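Local coordinates for protein serpin (Taeniopygia guttata, PDB 5HGC) that probably inhibits serine proteases and binds cortisol, at residues Thr44-Leu49 and Asp295-Gln300; Arg148-Lys153 and Ala170-Phe175. All blocks are in the same frame, centred on the assembly; numbering follows the deposited sequence.

In the fold
Both contacts belong to the serpin body around its central sheet A. Contact 1 sets helix 39-52 against the loop that follows helix 285-290; contact 2 sets the end of helix 135-149 and the turn after it against strand 167-176 of the sheet. Their centres lie 22 Å apart, yet the two meet directly: CB of A45 packs 4.0 Å from CB of S171, so helix 39-52 packs against strand 167-176. Along the chain, contact 2 is nested within the loop closed by contact 1. No residue of either lines the cortisol pocket; the side chain of L49 is about 11 Å from the bound amino sugar.

Contact 1 of 2, residues Thr44-Leu49 and Asp295-Gln300; sequences TAFAML and DVFTNQ. Unlike the reference sequence in segment 44-49: T44 (reference Ala). Unlike the reference sequence in segment 295-300: N299 (reference Ser).
Just past the F297 that meets F46, OG1 of T298 accepts the backbone N-H of Q300 at 3.2 Å from N to OG1, with an N-H...O angle of 156°, which makes an ST turn. The backbone N of T298 also bonds to O of D295, 3.0 Å away, closing the 3-10 turn that carries V296 and F297.

From this turn two apolar side chains reach the helix. The rings of F46 and F297 touch through their CZ atoms, 3.9 Å apart, and the two side chains cross at about a right angle. V296 works with both branches. Its first torsion puts CG1 between the backbone N and the carbonyl carbon (chi1 79°), and from there CG1 lies 3.5 Å above the plane of the F297 ring, over its centre, while also approaching the F46 ring at the edge, 4.5 Å from CE2. The other branch, CG2, is thereby turned to L49 and meets its CD1 at 4.2 Å. All four residues are buried and no hydrogen bond spans the gap, so this is side-chain packing alone; even the nearest backbones, at L49 and V296, stay 9.1 Å apart between CA atoms.

Around this small core, V296 is backbone hydrogen-bonded to V314, and the backbone N of D295 bonds to OE1 of Q60. L288 of helix 285-290 touches both phenylalanines, I61 and T57 of helix 55-64 lie against F46 and V296, and elsewhere on helix 39-52 M48 packs on F115 and Y123 of helix 113-123.

Contact 2 of 2, residues Arg148-Lys153 and Ala170-Phe175; sequences RKTHGK and ASFVYF
K149 and T150 bring the end of helix 135-149, helix F of the serpin fold, onto F172 of strand 167-176 in the central sheet A. CB and CG of K149 both lie against the ring, CB at its edge 4.0 Å from CE2 of F172, before the outer part of the chain bends away. T150 meets the same edge with its methyl, CG2 lying 3.7 Å from CD2 of F172. With OG1 between the backbone N and the carbonyl carbon (chi1 66°), CG2 is left beside the backbone N and faces the ring, while the hydroxyl bonds to O of I146 and N of I154.

H151, at positive phi, is the C-prime residue of a Schellman motif that ends the helix. The same residues form a type I' turn from T150 to K153, closed by K153 N on T150 O at 2.9 Å; with G152 at phi 99°, any side chain would collide with the carbonyl oxygen of H151.

The turn delivers K153 to Y174, whose OH is hydrogen-bonded to OD2 of D324. The lysine passes its methylenes at a slant over one face of the Y174 ring, CB of K153 3.6 Å from CD1 of Y174, and CD of K153 3.8 Å from its CZ. Replacing Y174 with an alanine would probably strip K153 of the surface it lies on, leaving its chain free to swing, and deprive D324 of its hydroxyl partner. In the CH-pi contact, CG of K153 stands 3.7 Å from the centroid of the Y174 ring, only 2° off the normal.

Contact 1 of 2, residues Thr44-Leu49 and Asp295-Gln300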
loop_
_atom_site.group_PDB
_atom_site.type_symbol
_atom_site.label_atom_id
_atom_site.label_comp_id
_atom_site.label_asym_id
_atom_site.label_seq_id
_atom_site.Cartn_x
_atom_site.Cartn_y
_atom_site.Cartn_z
ATOM N N THR A 44 -2.767 -8.395 3.655
ATOM C CA THR A 44 -3.674 -9.383 3.113
ATOM C C THR A 44 -2.904 -10.625 2.623
ATOM O O THR A 44 -3.363 -11.716 2.916
ATOM C CB THR A 44 -4.525 -8.748 2.015
ATOM O OG1 THR A 44 -5.267 -7.663 2.584
ATOM C CG2 THR A 44 -5.480 -9.711 1.458
ATOM N N ALA A 45 -1.746 -10.458 1.944
ATOM C CA ALA A 45 -0.969 -11.582 1.418
ATOM C C ALA A 45 -0.540 -12.471 2.590
ATOM O O ALA A 45 -0.733 -13.692 2.534
ATOM C CB ALA A 45 0.232 -11.124 0.617
ATOM N N PHE A 46 -0.066 -11.861 3.687
ATOM C CA PHE A 46 0.357 -12.623 4.869
ATOM C C PHE A 46 -0.708 -13.281 5.692
ATOM O O PHE A 46 -0.482 -14.379 6.200
ATOM C CB PHE A 46 1.353 -11.842 5.731
ATOM C CG PHE A 46 2.736 -11.998 5.223
ATOM C CD1 PHE A 46 3.188 -11.208 4.176
ATOM C CD2 PHE A 46 3.519 -13.041 5.673
ATOM C CE1 PHE A 46 4.435 -11.452 3.611
ATOM C CE2 PHE A 46 4.771 -13.287 5.132
ATOM C CZ PHE A 46 5.238 -12.491 4.103
ATOM N N ALA A 47 -1.870 -12.651 5.801
ATOM C CA ALA A 47 -2.966 -13.241 6.546
ATOM C C ALA A 47 -3.367 -14.505 5.804
ATOM O O ALA A 47 -3.605 -15.547 6.403
ATOM C CB ALA A 47 -4.134 -12.281 6.626
ATOM N N MET A 48 -3.368 -14.416 4.479
ATOM C CA MET A 48 -3.628 -15.548 3.637
ATOM C C MET A 48 -2.650 -16.718 3.891
ATOM O O MET A 48 -3.110 -17.859 4.031
ATOM C CB MET A 48 -3.616 -15.066 2.216
ATOM C CG MET A 48 -4.075 -16.067 1.206
ATOM S SD MET A 48 -2.783 -16.073 -0.015
ATOM C CE MET A 48 -1.748 -17.330 0.712
ATOM N N LEU A 49 -1.339 -16.461 4.007
ATOM C CA LEU A 49 -0.429 -17.520 4.457
ATOM C C LEU A 49 -0.826 -18.111 5.781
ATOM O O LEU A 49 -0.722 -19.336 5.994
ATOM C CB LEU A 49 1.011 -17.067 4.578
ATOM C CG LEU A 49 1.798 -16.956 3.283
ATOM C CD1 LEU A 49 3.233 -16.695 3.696
ATOM C CD2 LEU A 49 1.733 -18.220 2.436
ATOM N N ASP A 295 9.822 -17.607 11.533
ATOM C CA ASP A 295 9.801 -19.042 11.246
ATOM C C ASP A 295 9.309 -19.373 9.860
ATOM O O ASP A 295 9.756 -20.355 9.288
ATOM C CB ASP A 295 8.877 -19.775 12.215
ATOM C CG ASP A 295 9.321 -19.668 13.677
ATOM O OD1 ASP A 295 10.391 -19.046 13.976
ATOM O OD2 ASP A 295 8.562 -20.224 14.528
ATOM N N VAL A 296 8.380 -18.560 9.338
ATOM C CA VAL A 296 7.805 -18.756 8.010
ATOM C C VAL A 296 8.870 -18.723 6.920
ATOM O O VAL A 296 8.716 -19.334 5.852
ATOM C CB VAL A 296 6.655 -17.745 7.716
ATOM C CG1 VAL A 296 7.175 -16.374 7.319
ATOM C CG2 VAL A 296 5.725 -18.301 6.644
ATOM N N PHE A 297 9.947 -18.001 7.192
ATOM C CA PHE A 297 11.026 -17.902 6.216
ATOM C C PHE A 297 12.110 -18.995 6.380
ATOM O O PHE A 297 12.963 -19.178 5.511
ATOM C CB PHE A 297 11.596 -16.495 6.230
ATOM C CG PHE A 297 10.578 -15.433 5.939
ATOM C CD1 PHE A 297 10.044 -15.291 4.656
ATOM C CD2 PHE A 297 10.172 -14.545 6.948
ATOM C CE1 PHE A 297 9.139 -14.286 4.390
ATOM C CE2 PHE A 297 9.267 -13.532 6.686
ATOM C CZ PHE A 297 8.751 -13.407 5.404
ATOM N N THR A 298 12.024 -19.752 7.466
ATOM C CA THR A 298 13.085 -20.661 7.834
ATOM C C THR A 298 12.621 -22.106 7.713
ATOM O O THR A 298 11.432 -22.404 7.458
ATOM C CB THR A 298 13.597 -20.382 9.282
ATOM O OG1 THR A 298 12.605 -20.741 10.252
ATOM C CG2 THR A 298 13.975 -18.914 9.492
ATOM N N ASN A 299 13.566 -23.005 7.935
ATOM C CA ASN A 299 13.274 -24.420 7.911
ATOM C C ASN A 299 12.499 -24.843 9.131
ATOM O O ASN A 299 12.159 -26.003 9.287
ATOM C CB ASN A 299 14.549 -25.247 7.679
ATOM C CG ASN A 299 14.906 -25.368 6.202
ATOM O OD1 ASN A 299 14.150 -24.950 5.313
ATOM N ND2 ASN A 299 16.068 -25.946 5.929
ATOM N N GLN A 300 12.145 -23.886 9.966
ATOM C CA GLN A 300 11.331 -24.221 11.116
ATOM C C GLN A 300 9.869 -23.874 10.823
ATOM O O GLN A 300 9.020 -24.065 11.695
ATOM C CB GLN A 300 11.852 -23.559 12.418
ATOM C CG GLN A 300 13.211 -24.081 12.910
ATOM C CD GLN A 300 14.409 -23.442 12.164
ATOM O OE1 GLN A 300 14.636 -22.222 12.253
ATOM N NE2 GLN A 300 15.177 -24.267 11.416
#

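Contact 2 of 2, residues Arg148-Lys153 and Ala170-Phe175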
loop_
_atom_site.group_PDB
_atom_site.type_symbol
_atom_site.label_atom_id
_atom_site.label_comp_id
_atom_site.label_asym_id
_atom_site.label_seq_id
_atom_site.Cartn_x
_atom_site.Cartn_y
_atom_site.Cartn_z
ATOM N N ARG A 148 -0.292 -9.370 -17.551
ATOM C CA ARG A 148 -1.584 -9.614 -18.139
ATOM C C ARG A 148 -2.670 -9.260 -17.122
ATOM O O ARG A 148 -3.712 -8.686 -17.465
ATOM C CB ARG A 148 -1.686 -11.069 -18.613
ATOM C CG ARG A 148 -2.908 -11.304 -19.449
ATOM C CD ARG A 148 -2.768 -12.462 -20.409
ATOM N NE ARG A 148 -3.982 -12.512 -21.232
ATOM C CZ ARG A 148 -4.266 -13.404 -22.187
ATOM N NH1 ARG A 148 -3.431 -14.406 -22.530
ATOM N NH2 ARG A 148 -5.427 -13.282 -22.817
ATOM N N LYS A 149 -2.379 -9.588 -15.867
ATOM C CA LYS A 149 -3.278 -9.431 -14.731
ATOM C C LYS A 149 -3.518 -7.918 -14.499
ATOM O O LYS A 149 -4.596 -7.520 -14.081
ATOM C CB LYS A 149 -2.626 -10.145 -13.519
ATOM C CG LYS A 149 -3.493 -10.881 -12.504
ATOM C CD LYS A 149 -4.773 -11.499 -13.038
ATOM C CE LYS A 149 -5.461 -12.365 -11.989
ATOM N NZ LYS A 149 -6.205 -11.789 -10.816
ATOM N N THR A 150 -2.540 -7.076 -14.844
ATOM C CA THR A 150 -2.601 -5.653 -14.507
ATOM C C THR A 150 -2.876 -4.817 -15.736
ATOM O O THR A 150 -2.626 -3.617 -15.741
ATOM C CB THR A 150 -1.340 -5.111 -13.750
ATOM O OG1 THR A 150 -0.188 -5.159 -14.585
ATOM C CG2 THR A 150 -1.063 -5.882 -12.458
ATOM N N HIS A 151 -3.417 -5.456 -16.770
ATOM C CA HIS A 151 -3.688 -4.806 -18.075
ATOM C C HIS A 151 -2.518 -3.950 -18.545
ATOM O O HIS A 151 -2.713 -2.886 -19.091
ATOM C CB HIS A 151 -5.034 -4.057 -18.073
ATOM C CG HIS A 151 -6.210 -4.966 -17.875
ATOM N ND1 HIS A 151 -7.433 -4.520 -17.441
ATOM C CD2 HIS A 151 -6.336 -6.310 -18.014
ATOM C CE1 HIS A 151 -8.268 -5.544 -17.340
ATOM N NE2 HIS A 151 -7.627 -6.642 -17.684
ATOM N N GLY A 152 -1.304 -4.428 -18.290
ATOM C CA GLY A 152 -0.144 -3.799 -18.809
ATOM C C GLY A 152 0.525 -2.913 -17.819
ATOM O O GLY A 152 1.690 -2.637 -17.982
ATOM N N LYS A 153 -0.163 -2.526 -16.747
ATOM C CA LYS A 153 0.349 -1.500 -15.791
ATOM C C LYS A 153 1.551 -1.867 -14.954
ATOM O O LYS A 153 2.241 -0.982 -14.476
ATOM C CB LYS A 153 -0.766 -0.989 -14.882
ATOM C CG LYS A 153 -1.961 -0.414 -15.645
ATOM C CD LYS A 153 -1.624 0.849 -16.462
ATOM C CE LYS A 153 -2.885 1.383 -17.143
ATOM N NZ LYS A 153 -2.660 2.680 -17.832
ATOM N N ALA A 170 3.712 -13.551 -4.226
ATOM C CA ALA A 170 3.612 -12.255 -4.914
ATOM C C ALA A 170 2.354 -11.416 -4.456
ATOM O O ALA A 170 1.220 -11.936 -4.514
ATOM C CB ALA A 170 3.576 -12.464 -6.414
ATOM N N SER A 171 2.539 -10.158 -3.985
ATOM C CA SER A 171 1.394 -9.219 -3.984
ATOM C C SER A 171 1.683 -8.003 -4.818
ATOM O O SER A 171 2.783 -7.421 -4.771
ATOM C CB SER A 171 0.862 -8.842 -2.605
ATOM O OG SER A 171 1.836 -8.041 -1.977
ATOM N N PHE A 172 0.681 -7.623 -5.602
ATOM C CA PHE A 172 0.851 -6.509 -6.462
ATOM C C PHE A 172 -0.463 -5.777 -6.611
ATOM O O PHE A 172 -1.526 -6.350 -6.438
ATOM C CB PHE A 172 1.426 -6.956 -7.798
ATOM C CG PHE A 172 0.681 -8.096 -8.423
ATOM C CD1 PHE A 172 0.854 -9.425 -7.954
ATOM C CD2 PHE A 172 -0.195 -7.871 -9.501
ATOM C CE1 PHE A 172 0.148 -10.480 -8.552
ATOM C CE2 PHE A 172 -0.882 -8.943 -10.105
ATOM C CZ PHE A 172 -0.716 -10.235 -9.631
ATOM N N VAL A 173 -0.375 -4.504 -6.957
ATOM C CA VAL A 173 -1.562 -3.613 -6.996
ATOM C C VAL A 173 -1.178 -2.359 -7.737
ATOM O O VAL A 173 -0.115 -1.796 -7.479
ATOM C CB VAL A 173 -2.125 -3.299 -5.583
ATOM C CG1 VAL A 173 -1.024 -2.772 -4.676
ATOM C CG2 VAL A 173 -3.319 -2.385 -5.689
ATOM N N TYR A 174 -2.020 -1.995 -8.699
ATOM C CA TYR A 174 -1.925 -0.738 -9.436
ATOM C C TYR A 174 -3.187 0.096 -9.087
ATOM O O TYR A 174 -4.298 -0.464 -8.955
ATOM C CB TYR A 174 -1.851 -0.960 -10.967
ATOM C CG TYR A 174 -2.121 0.315 -11.775
ATOM C CD1 TYR A 174 -1.066 1.217 -12.102
ATOM C CD2 TYR A 174 -3.439 0.658 -12.194
ATOM C CE1 TYR A 174 -1.308 2.374 -12.868
ATOM C CE2 TYR A 174 -3.689 1.842 -12.921
ATOM C CZ TYR A 174 -2.629 2.681 -13.242
ATOM O OH TYR A 174 -2.885 3.813 -13.956
ATOM N N PHE A 175 -3.016 1.422 -8.964
ATOM C CA PHE A 175 -4.143 2.296 -8.750
ATOM C C PHE A 175 -3.931 3.602 -9.496
ATOM O O PHE A 175 -2.797 4.105 -9.620
ATOM C CB PHE A 175 -4.359 2.511 -7.229
ATOM C CG PHE A 175 -5.554 3.390 -6.868
ATOM C CD1 PHE A 175 -6.884 2.906 -6.979
ATOM C CD2 PHE A 175 -5.365 4.709 -6.426
ATOM C CE1 PHE A 175 -7.988 3.718 -6.650
ATOM C CE2 PHE A 175 -6.469 5.518 -6.101
ATOM C CZ PHE A 175 -7.789 5.027 -6.213
#